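Local atomic coordinates of chemotaxis response regulator protein-glutamate methylesterase (Thermotoga maritima, PDB entry 3SFT), a protein that probably removes methyl groups from methylglutamate residues of chemoreceptors and deamidates certain of their glutamines during chemotaxis, here as its C-terminal catalytic domain alone. Residues S59-E67 and G75-L86; H85-V95 and F114-Y123. One frame throughout, in Å; residues are numbered along the deposited sequence.

Overall arrangement
The two contacts follow one another along the chain of the CheB methylesterase domain, a modified doubly wound fold around a parallel sheet, and their centres lie about 15 Å apart. Contact 1 (59-67 with 75-86) pairs edge strand 62-65 with its neighbour 76-79 inside the seven-stranded sheet. The chain then passes into the antiparallel hairpin of strands 85-91 and 94-100, where contact 2 (85-95 with 114-123) sets the hairpin against helix 112-123. H85 and L86 belong to both, so one run leads from strand 76-79 into the hairpin. Side chains of F114 and predicted active-site D138 lie about 7 Å apart, those of H85 and H42, likewise predicted, about 9 Å.

Contact 1: residues S59-E67 and G75-L86; sequences SELTVKEAE and GFVYIAPGDFHL
T62 and F76 start a run of four parallel bridges along strand 62-65, the edge of the main sheet. Their side chains lie side by side, pointing the same way, T62 CB 3.7 Å from F76 CD1. Five backbone hydrogen bonds, donors alternating between the segments, run from T62 N-G75 O to A66 N-I79 O. A66 N stands 36° out of the carbonyl plane at 2.9 Å from I79 O. K64 N meets V77 O almost head-on, at 3.0 Å and a C=O...N angle of 174°.

K64 CB points to the same face as F76 and Y78, and CG, wedged between its own N and carbonyl carbon (chi1 65°), lies 4.1 Å from Y78 CD1. CD comes equally close to F76 CD1. Bends at chi3 and chi4 turn the amine back onto its own strand: NZ donates to E65 O at 2.8 Å and makes a salt bridge to the anti lone pair of E67 OE2, with E70 a second acidic partner. With a methionine in its place, E67 and E70 would probably lose their shared positive mate and E65 O its side-chain donor.

On the other face, V63 CG2 packs on V77 CB, and L61 CD1 reaches V77 CG2 at 3.6 Å. E65 CG, on this face, rests on P81 CB just beyond the end of strand 76-79, while E65 OE1 bonds to T48. The methyl of A66 meets L86 CD2 at 3.8 Å. Helix 48-58 covers the V63 face through L55 and A52, and strand 37-41 continues the sheet beyond 76-79.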
loop_
_atom_site.group_PDB
_atom_site.type_symbol
_atom_site.label_atom_id
_atom_site.label_comp_id
_atom_site.label_asym_id
_atom_site.label_seq_id
_atom_site.Cartn_x
_atom_site.Cartn_y
_atom_site.Cartn_z
ATOM N N SER A 59 6.824 7.258 13.821
ATOM C CA SER A 59 5.653 6.404 14.058
ATOM C C SER A 59 5.758 5.448 15.246
ATOM O O SER A 59 6.852 5.091 15.684
ATOM C CB SER A 59 5.350 5.572 12.800
ATOM O OG SER A 59 5.317 6.376 11.635
ATOM N N GLU A 60 4.601 5.034 15.756
ATOM C CA GLU A 60 4.544 4.081 16.857
ATOM C C GLU A 60 4.673 2.674 16.282
ATOM O O GLU A 60 5.199 1.774 16.936
ATOM C CB GLU A 60 3.244 4.227 17.650
ATOM C CG GLU A 60 3.246 5.411 18.605
ATOM C CD GLU A 60 4.416 5.367 19.583
ATOM O OE1 GLU A 60 4.433 4.475 20.463
ATOM O OE2 GLU A 60 5.326 6.220 19.467
ATOM N N LEU A 61 4.194 2.501 15.051
ATOM C CA LEU A 61 4.281 1.220 14.353
ATOM C C LEU A 61 5.732 1.018 13.932
ATOM O O LEU A 61 6.471 1.983 13.750
ATOM C CB LEU A 61 3.394 1.226 13.097
ATOM C CG LEU A 61 1.870 1.238 13.257
ATOM C CD1 LEU A 61 1.209 1.567 11.931
ATOM C CD2 LEU A 61 1.385 -0.113 13.780
ATOM N N THR A 62 6.144 -0.234 13.782
ATOM C CA THR A 62 7.508 -0.523 13.362
ATOM C C THR A 62 7.566 -0.527 11.839
ATOM O O THR A 62 6.936 -1.362 11.186
ATOM C CB THR A 62 7.993 -1.882 13.909
ATOM O OG1 THR A 62 7.929 -1.865 15.340
ATOM C CG2 THR A 62 9.434 -2.150 13.474
ATOM N N VAL A 63 8.304 0.428 11.280
ATOM C CA VAL A 63 8.434 0.549 9.833
ATOM C C VAL A 63 9.771 0.005 9.361
ATOM O O VAL A 63 10.830 0.437 9.820
ATOM C CB VAL A 63 8.287 2.014 9.367
ATOM C CG1 VAL A 63 8.281 2.083 7.848
ATOM C CG2 VAL A 63 7.012 2.632 9.941
ATOM N N LYS A 64 9.714 -0.923 8.415
ATOM C CA LYS A 64 10.919 -1.535 7.882
ATOM C C LYS A 64 10.698 -1.929 6.437
ATOM O O LYS A 64 9.580 -1.884 5.931
ATOM C CB LYS A 64 11.283 -2.788 8.693
ATOM C CG LYS A 64 10.252 -3.922 8.594
ATOM C CD LYS A 64 10.589 -5.099 9.510
ATOM C CE LYS A 64 11.849 -5.813 9.074
ATOM N NZ LYS A 64 11.688 -6.416 7.726
ATOM N N GLU A 65 11.780 -2.337 5.789
ATOM C CA GLU A 65 11.741 -2.774 4.410
ATOM C C GLU A 65 11.250 -4.227 4.417
ATOM O O GLU A 65 11.605 -4.998 5.310
ATOM C CB GLU A 65 13.151 -2.684 3.828
ATOM C CG GLU A 65 13.212 -2.519 2.322
ATOM C CD GLU A 65 14.537 -1.935 1.844
ATOM O OE1 GLU A 65 14.505 -1.017 0.997
ATOM O OE2 GLU A 65 15.605 -2.391 2.314
ATOM N N ALA A 66 10.385 -4.583 3.467
ATOM C CA ALA A 66 9.882 -5.952 3.385
ATOM C C ALA A 66 11.019 -6.862 2.945
ATOM O O ALA A 66 11.810 -6.489 2.081
ATOM C CB ALA A 66 8.729 -6.044 2.394
ATOM N N GLU A 67 11.104 -8.045 3.551
ATOM C CA GLU A 67 12.149 -9.013 3.214
ATOM C C GLU A 67 11.568 -10.296 2.635
ATOM O O GLU A 67 10.465 -10.716 2.999
ATOM C CB GLU A 67 12.997 -9.347 4.443
ATOM C CG GLU A 67 13.746 -8.164 5.016
ATOM C CD GLU A 67 14.595 -8.543 6.210
ATOM O OE1 GLU A 67 15.625 -9.226 6.011
ATOM O OE2 GLU A 67 14.233 -8.158 7.346
ATOM N N GLY A 75 1.048 -4.547 13.252
ATOM C CA GLY A 75 1.942 -3.725 14.047
ATOM C C GLY A 75 3.168 -3.292 13.255
ATOM O O GLY A 75 4.027 -2.590 13.775
ATOM N N PHE A 76 3.252 -3.725 12.000
ATOM C CA PHE A 76 4.369 -3.381 11.124
ATOM C C PHE A 76 3.899 -2.699 9.840
ATOM O O PHE A 76 2.773 -2.907 9.381
ATOM C CB PHE A 76 5.147 -4.636 10.718
ATOM C CG PHE A 76 5.927 -5.270 11.833
ATOM C CD1 PHE A 76 7.280 -4.983 11.997
ATOM C CD2 PHE A 76 5.322 -6.180 12.699
ATOM C CE1 PHE A 76 8.026 -5.594 13.008
ATOM C CE2 PHE A 76 6.057 -6.799 13.717
ATOM C CZ PHE A 76 7.412 -6.504 13.871
ATOM N N VAL A 77 4.786 -1.889 9.268
ATOM C CA VAL A 77 4.545 -1.192 8.016
ATOM C C VAL A 77 5.747 -1.589 7.161
ATOM O O VAL A 77 6.896 -1.308 7.515
ATOM C CB VAL A 77 4.483 0.342 8.218
ATOM C CG1 VAL A 77 4.265 1.052 6.878
ATOM C CG2 VAL A 77 3.352 0.693 9.174
ATOM N N TYR A 78 5.482 -2.326 6.087
ATOM C CA TYR A 78 6.542 -2.807 5.208
ATOM C C TYR A 78 6.682 -2.002 3.916
ATOM O O TYR A 78 5.720 -1.848 3.169
ATOM C CB TYR A 78 6.301 -4.275 4.862
ATOM C CG TYR A 78 6.089 -5.183 6.056
ATOM C CD1 TYR A 78 7.172 -5.777 6.707
ATOM C CD2 TYR A 78 4.804 -5.463 6.522
ATOM C CE1 TYR A 78 6.980 -6.627 7.793
ATOM C CE2 TYR A 78 4.600 -6.313 7.606
ATOM C CZ TYR A 78 5.692 -6.891 8.235
ATOM O OH TYR A 78 5.502 -7.730 9.302
ATOM N N ILE A 79 7.888 -1.500 3.662
ATOM C CA ILE A 79 8.172 -0.726 2.458
ATOM C C ILE A 79 8.763 -1.685 1.423
ATOM O O ILE A 79 9.730 -2.395 1.714
ATOM C CB ILE A 79 9.213 0.399 2.731
ATOM C CG1 ILE A 79 8.768 1.295 3.894
ATOM C CG2 ILE A 79 9.456 1.205 1.477
ATOM C CD1 ILE A 79 7.362 1.868 3.770
ATOM N N ALA A 80 8.181 -1.724 0.227
ATOM C CA ALA A 80 8.684 -2.611 -0.821
ATOM C C ALA A 80 10.088 -2.188 -1.274
ATOM O O ALA A 80 10.325 -1.018 -1.554
ATOM C CB ALA A 80 7.721 -2.625 -2.006
ATOM N N PRO A 81 11.050 -3.128 -1.292
ATOM C CA PRO A 81 12.421 -2.824 -1.713
ATOM C C PRO A 81 12.507 -2.694 -3.236
ATOM O O PRO A 81 11.635 -3.194 -3.956
ATOM C CB PRO A 81 13.201 -4.036 -1.207
ATOM C CG PRO A 81 12.223 -5.144 -1.378
ATOM C CD PRO A 81 10.942 -4.530 -0.844
ATOM N N GLY A 82 13.560 -2.038 -3.721
ATOM C CA GLY A 82 13.726 -1.849 -5.153
ATOM C C GLY A 82 14.144 -3.084 -5.935
ATOM O O GLY A 82 14.508 -4.104 -5.354
ATOM N N ASP A 83 14.040 -2.990 -7.260
ATOM C CA ASP A 83 14.410 -4.059 -8.191
ATOM C C ASP A 83 13.479 -5.271 -8.271
ATOM O O ASP A 83 13.612 -6.091 -9.182
ATOM C CB ASP A 83 15.843 -4.538 -7.918
ATOM C CG ASP A 83 16.879 -3.444 -8.121
ATOM O OD1 ASP A 83 16.842 -2.785 -9.186
ATOM O OD2 ASP A 83 17.729 -3.254 -7.220
ATOM N N PHE A 84 12.543 -5.388 -7.332
ATOM C CA PHE A 84 11.618 -6.527 -7.317
ATOM C C PHE A 84 10.166 -6.112 -7.101
ATOM O O PHE A 84 9.887 -5.057 -6.531
ATOM C CB PHE A 84 11.955 -7.494 -6.169
ATOM C CG PHE A 84 13.347 -8.065 -6.209
ATOM C CD1 PHE A 84 13.618 -9.225 -6.923
ATOM C CD2 PHE A 84 14.370 -7.486 -5.460
ATOM C CE1 PHE A 84 14.892 -9.807 -6.887
ATOM C CE2 PHE A 84 15.643 -8.057 -5.418
ATOM C CZ PHE A 84 15.905 -9.218 -6.131
ATOM N N HIS A 85 9.249 -6.946 -7.579
ATOM C CA HIS A 85 7.820 -6.738 -7.361
ATOM C C HIS A 85 7.621 -7.469 -6.038
ATOM O O HIS A 85 8.203 -8.539 -5.829
ATOM C CB HIS A 85 6.979 -7.421 -8.439
ATOM C CG HIS A 85 6.898 -6.656 -9.722
ATOM N ND1 HIS A 85 6.534 -5.330 -9.775
ATOM C CD2 HIS A 85 7.122 -7.037 -11.002
ATOM C CE1 HIS A 85 6.537 -4.924 -11.033
ATOM N NE2 HIS A 85 6.891 -5.940 -11.796
ATOM N N LEU A 86 6.874 -6.867 -5.123
ATOM C CA LEU A 86 6.635 -7.480 -3.823
ATOM C C LEU A 86 5.375 -8.343 -3.821
ATOM O O LEU A 86 4.255 -7.832 -3.885
ATOM C CB LEU A 86 6.536 -6.402 -2.746
ATOM C CG LEU A 86 6.343 -6.896 -1.313
ATOM C CD1 LEU A 86 7.543 -7.733 -0.887
ATOM C CD2 LEU A 86 6.166 -5.701 -0.383
#

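Contact 2: residues H85-V95 and F114-Y123; sequences HLGLKAQNGKV and FTLDKAAEIY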
loop_
_atom_site.group_PDB
_atom_site.type_symbol
_atom_site.label_atom_id
_atom_site.label_comp_id
_atom_site.label_asym_id
_atom_site.label_seq_id
_atom_site.Cartn_x
_atom_site.Cartn_y
_atom_site.Cartn_z
ATOM N N HIS A 85 9.249 -6.946 -7.579
ATOM C CA HIS A 85 7.820 -6.738 -7.361
ATOM C C HIS A 85 7.621 -7.469 -6.038
ATOM O O HIS A 85 8.203 -8.539 -5.829
ATOM C CB HIS A 85 6.979 -7.421 -8.439
ATOM C CG HIS A 85 6.898 -6.656 -9.722
ATOM N ND1 HIS A 85 6.534 -5.330 -9.775
ATOM C CD2 HIS A 85 7.122 -7.037 -11.002
ATOM C CE1 HIS A 85 6.537 -4.924 -11.033
ATOM N NE2 HIS A 85 6.891 -5.940 -11.796
ATOM N N LEU A 86 6.874 -6.867 -5.123
ATOM C CA LEU A 86 6.635 -7.480 -3.823
ATOM C C LEU A 86 5.375 -8.343 -3.821
ATOM O O LEU A 86 4.255 -7.832 -3.885
ATOM C CB LEU A 86 6.536 -6.402 -2.746
ATOM C CG LEU A 86 6.343 -6.896 -1.313
ATOM C CD1 LEU A 86 7.543 -7.733 -0.887
ATOM C CD2 LEU A 86 6.166 -5.701 -0.383
ATOM N N GLY A 87 5.565 -9.657 -3.747
ATOM C CA GLY A 87 4.431 -10.556 -3.725
ATOM C C GLY A 87 4.069 -10.992 -2.323
ATOM O O GLY A 87 4.790 -10.704 -1.367
ATOM N N LEU A 88 2.903 -11.616 -2.199
ATOM C CA LEU A 88 2.409 -12.153 -0.937
ATOM C C LEU A 88 1.900 -13.555 -1.229
ATOM O O LEU A 88 1.328 -13.803 -2.291
ATOM C CB LEU A 88 1.271 -11.306 -0.356
ATOM C CG LEU A 88 1.654 -10.004 0.349
ATOM C CD1 LEU A 88 1.693 -8.859 -0.648
ATOM C CD2 LEU A 88 0.644 -9.706 1.439
ATOM N N LYS A 89 2.156 -14.483 -0.313
ATOM C CA LYS A 89 1.717 -15.863 -0.484
ATOM C C LYS A 89 1.209 -16.417 0.834
ATOM O O LYS A 89 1.753 -16.114 1.900
ATOM C CB LYS A 89 2.856 -16.739 -1.024
ATOM C CG LYS A 89 4.086 -16.792 -0.128
ATOM C CD LYS A 89 5.256 -17.490 -0.809
ATOM C CE LYS A 89 6.524 -17.354 0.018
ATOM N NZ LYS A 89 7.718 -17.866 -0.707
ATOM N N ALA A 90 0.128 -17.185 0.757
ATOM C CA ALA A 90 -0.466 -17.792 1.940
ATOM C C ALA A 90 0.064 -19.214 2.090
ATOM O O ALA A 90 0.036 -20.002 1.143
ATOM C CB ALA A 90 -1.988 -17.799 1.824
ATOM N N GLN A 91 0.578 -19.524 3.275
ATOM C CA GLN A 91 1.124 -20.851 3.551
ATOM C C GLN A 91 0.780 -21.262 4.969
ATOM O O GLN A 91 1.120 -20.558 5.920
ATOM C CB GLN A 91 2.652 -20.860 3.376
ATOM C CG GLN A 91 3.138 -20.743 1.929
ATOM C CD GLN A 91 4.647 -20.572 1.822
ATOM O OE1 GLN A 91 5.243 -19.767 2.538
ATOM N NE2 GLN A 91 5.268 -21.318 0.916
ATOM N N ASN A 92 0.042 -22.363 5.099
ATOM C CA ASN A 92 -0.335 -22.903 6.406
ATOM C C ASN A 92 -0.988 -21.863 7.325
ATOM O O ASN A 92 -0.588 -21.702 8.479
ATOM C CB ASN A 92 0.913 -23.503 7.076
ATOM C CG ASN A 92 0.585 -24.345 8.297
ATOM O OD1 ASN A 92 -0.238 -25.257 8.229
ATOM N ND2 ASN A 92 1.235 -24.043 9.423
ATOM N N GLY A 93 -1.962 -21.128 6.790
ATOM C CA GLY A 93 -2.656 -20.119 7.575
ATOM C C GLY A 93 -1.910 -18.821 7.855
ATOM O O GLY A 93 -2.415 -17.964 8.579
ATOM N N LYS A 94 -0.704 -18.677 7.312
ATOM C CA LYS A 94 0.089 -17.463 7.508
ATOM C C LYS A 94 0.395 -16.832 6.153
ATOM O O LYS A 94 0.266 -17.485 5.114
ATOM C CB LYS A 94 1.409 -17.785 8.216
ATOM C CG LYS A 94 1.275 -18.305 9.633
ATOM C CD LYS A 94 2.609 -18.848 10.110
ATOM C CE LYS A 94 2.501 -19.506 11.476
ATOM N NZ LYS A 94 2.309 -18.508 12.555
ATOM N N VAL A 95 0.816 -15.569 6.168
ATOM C CA VAL A 95 1.144 -14.860 4.934
ATOM C C VAL A 95 2.605 -14.418 4.925
ATOM O O VAL A 95 3.110 -13.877 5.911
ATOM C CB VAL A 95 0.215 -13.646 4.709
ATOM C CG1 VAL A 95 0.572 -12.942 3.401
ATOM C CG2 VAL A 95 -1.237 -14.108 4.662
ATOM N N PHE A 114 0.958 -5.288 -8.763
ATOM C CA PHE A 114 1.398 -6.655 -8.477
ATOM C C PHE A 114 1.084 -7.050 -7.032
ATOM O O PHE A 114 0.547 -8.137 -6.781
ATOM C CB PHE A 114 2.901 -6.803 -8.743
ATOM C CG PHE A 114 3.400 -8.224 -8.647
ATOM C CD1 PHE A 114 3.568 -8.993 -9.796
ATOM C CD2 PHE A 114 3.703 -8.793 -7.412
ATOM C CE1 PHE A 114 4.032 -10.308 -9.715
ATOM C CE2 PHE A 114 4.166 -10.102 -7.321
ATOM C CZ PHE A 114 4.331 -10.861 -8.474
ATOM N N THR A 115 1.427 -6.181 -6.082
ATOM C CA THR A 115 1.174 -6.457 -4.666
ATOM C C THR A 115 -0.324 -6.589 -4.361
ATOM O O THR A 115 -0.738 -7.474 -3.603
ATOM C CB THR A 115 1.804 -5.374 -3.762
ATOM O OG1 THR A 115 3.222 -5.353 -3.970
ATOM C CG2 THR A 115 1.533 -5.663 -2.288
ATOM N N LEU A 116 -1.128 -5.707 -4.950
ATOM C CA LEU A 116 -2.574 -5.727 -4.751
ATOM C C LEU A 116 -3.207 -6.971 -5.353
ATOM O O LEU A 116 -4.150 -7.524 -4.794
ATOM C CB LEU A 116 -3.209 -4.465 -5.329
ATOM C CG LEU A 116 -3.022 -3.205 -4.478
ATOM C CD1 LEU A 116 -3.275 -1.951 -5.293
ATOM C CD2 LEU A 116 -3.965 -3.267 -3.302
ATOM N N ASP A 117 -2.686 -7.408 -6.496
ATOM C CA ASP A 117 -3.185 -8.608 -7.157
ATOM C C ASP A 117 -3.036 -9.780 -6.190
ATOM O O ASP A 117 -3.986 -10.530 -5.951
ATOM C CB ASP A 117 -2.382 -8.877 -8.439
ATOM C CG ASP A 117 -2.760 -10.193 -9.111
ATOM O OD1 ASP A 117 -3.965 -10.524 -9.164
ATOM O OD2 ASP A 117 -1.845 -10.896 -9.599
ATOM N N LYS A 118 -1.842 -9.914 -5.617
ATOM C CA LYS A 118 -1.573 -10.982 -4.672
ATOM C C LYS A 118 -2.369 -10.829 -3.381
ATOM O O LYS A 118 -3.018 -11.778 -2.951
ATOM C CB LYS A 118 -0.072 -11.079 -4.379
ATOM C CG LYS A 118 0.759 -11.478 -5.585
ATOM C CD LYS A 118 0.194 -12.738 -6.233
ATOM C CE LYS A 118 0.982 -13.136 -7.471
ATOM N NZ LYS A 118 0.998 -12.054 -8.488
ATOM N N ALA A 119 -2.362 -9.628 -2.792
ATOM C CA ALA A 119 -3.087 -9.383 -1.539
ATOM C C ALA A 119 -4.584 -9.649 -1.648
ATOM O O ALA A 119 -5.164 -10.307 -0.791
ATOM C CB ALA A 119 -2.845 -7.964 -1.041
ATOM N N ALA A 120 -5.199 -9.146 -2.714
ATOM C CA ALA A 120 -6.628 -9.317 -2.943
ATOM C C ALA A 120 -7.040 -10.781 -3.039
ATOM O O ALA A 120 -8.056 -11.187 -2.478
ATOM C CB ALA A 120 -7.044 -8.576 -4.197
ATOM N N GLU A 121 -6.246 -11.571 -3.751
ATOM C CA GLU A 121 -6.532 -12.988 -3.927
ATOM C C GLU A 121 -6.493 -13.747 -2.596
ATOM O O GLU A 121 -7.241 -14.708 -2.400
ATOM C CB GLU A 121 -5.533 -13.582 -4.914
ATOM C CG GLU A 121 -6.071 -14.741 -5.731
ATOM C CD GLU A 121 -5.208 -15.043 -6.954
ATOM O OE1 GLU A 121 -4.692 -14.088 -7.581
ATOM O OE2 GLU A 121 -5.049 -16.239 -7.292
ATOM N N ILE A 122 -5.638 -13.295 -1.680
ATOM C CA ILE A 122 -5.492 -13.922 -0.369
ATOM C C ILE A 122 -6.503 -13.411 0.651
ATOM O O ILE A 122 -7.212 -14.199 1.277
ATOM C CB ILE A 122 -4.074 -13.693 0.214
ATOM C CG1 ILE A 122 -3.014 -14.343 -0.677
ATOM C CG2 ILE A 122 -3.987 -14.248 1.629
ATOM C CD1 ILE A 122 -1.595 -14.090 -0.210
ATOM N N TYR A 123 -6.544 -12.094 0.832
ATOM C CA TYR A 123 -7.440 -11.473 1.800
ATOM C C TYR A 123 -8.867 -11.214 1.315
ATOM O O TYR A 123 -9.770 -11.008 2.125
ATOM C CB TYR A 123 -6.815 -10.182 2.331
ATOM C CG TYR A 123 -5.572 -10.407 3.168
ATOM C CD1 TYR A 123 -5.643 -10.440 4.561
ATOM C CD2 TYR A 123 -4.327 -10.584 2.568
ATOM C CE1 TYR A 123 -4.498 -10.645 5.338
ATOM C CE2 TYR A 123 -3.181 -10.788 3.332
ATOM C CZ TYR A 123 -3.273 -10.817 4.711
ATOM O OH TYR A 123 -2.139 -11.018 5.461
HETATM O O HOH W 1 4.930 -4.736 -6.112
#
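F114 and H85 meet where helix 112-123 lies along the first strand of a beta hairpin, the two running nearly parallel (11°), in the modified doubly wound fold of this catalytic domain. The hairpin turns back through a type I' turn from Q91 to K94.

The aromatic contacts come first. H85 CB sits over one face of the F114 ring, 3.8 Å from its centroid, a CH-pi contact. Both rings are nearly parallel but slid apart so far that they barely overlap; the imidazole is held elsewhere, by D103 O and A111 N. K118 NZ lies above the opposite face of F114 toward its rim while pairing with D117 OD2. At the edge of the same ring G87 CA approaches F114 CE2 to 3.6 Å, and a CB on that glycine would be tight against it.

Apolar contacts carry the rest of the helix. T115 CG2 touches L88 CD1 at 3.6 Å. One turn on, the aliphatic CB of K118 rests against the backbone of L88. I122 reaches across with its chain extended beyond CG1 (chi2 177°), bringing I122 CD1 to 4.0 Å from L88 CB and packing it on the L88 backbone, while I122 CG2 touches both A90 CB and V95 CG2, each at 4.1 Å. The second strand of the hairpin joins in at V95, whose CG2 meets Y123 CZ at 3.9 Å; the hydroxyl of Y123 also lies against this methyl. Strand 9-14 of the main sheet adds I9 to the surroundings of L88 and Y123.

The polar link is T115. A water accepts from L86 N and donates to T115 OG1 at 2.8 Å, and T115 OG1 in turn gives its own hydrogen to a lone pair of L86 O, in the carbonyl plane, at 2.7 Å.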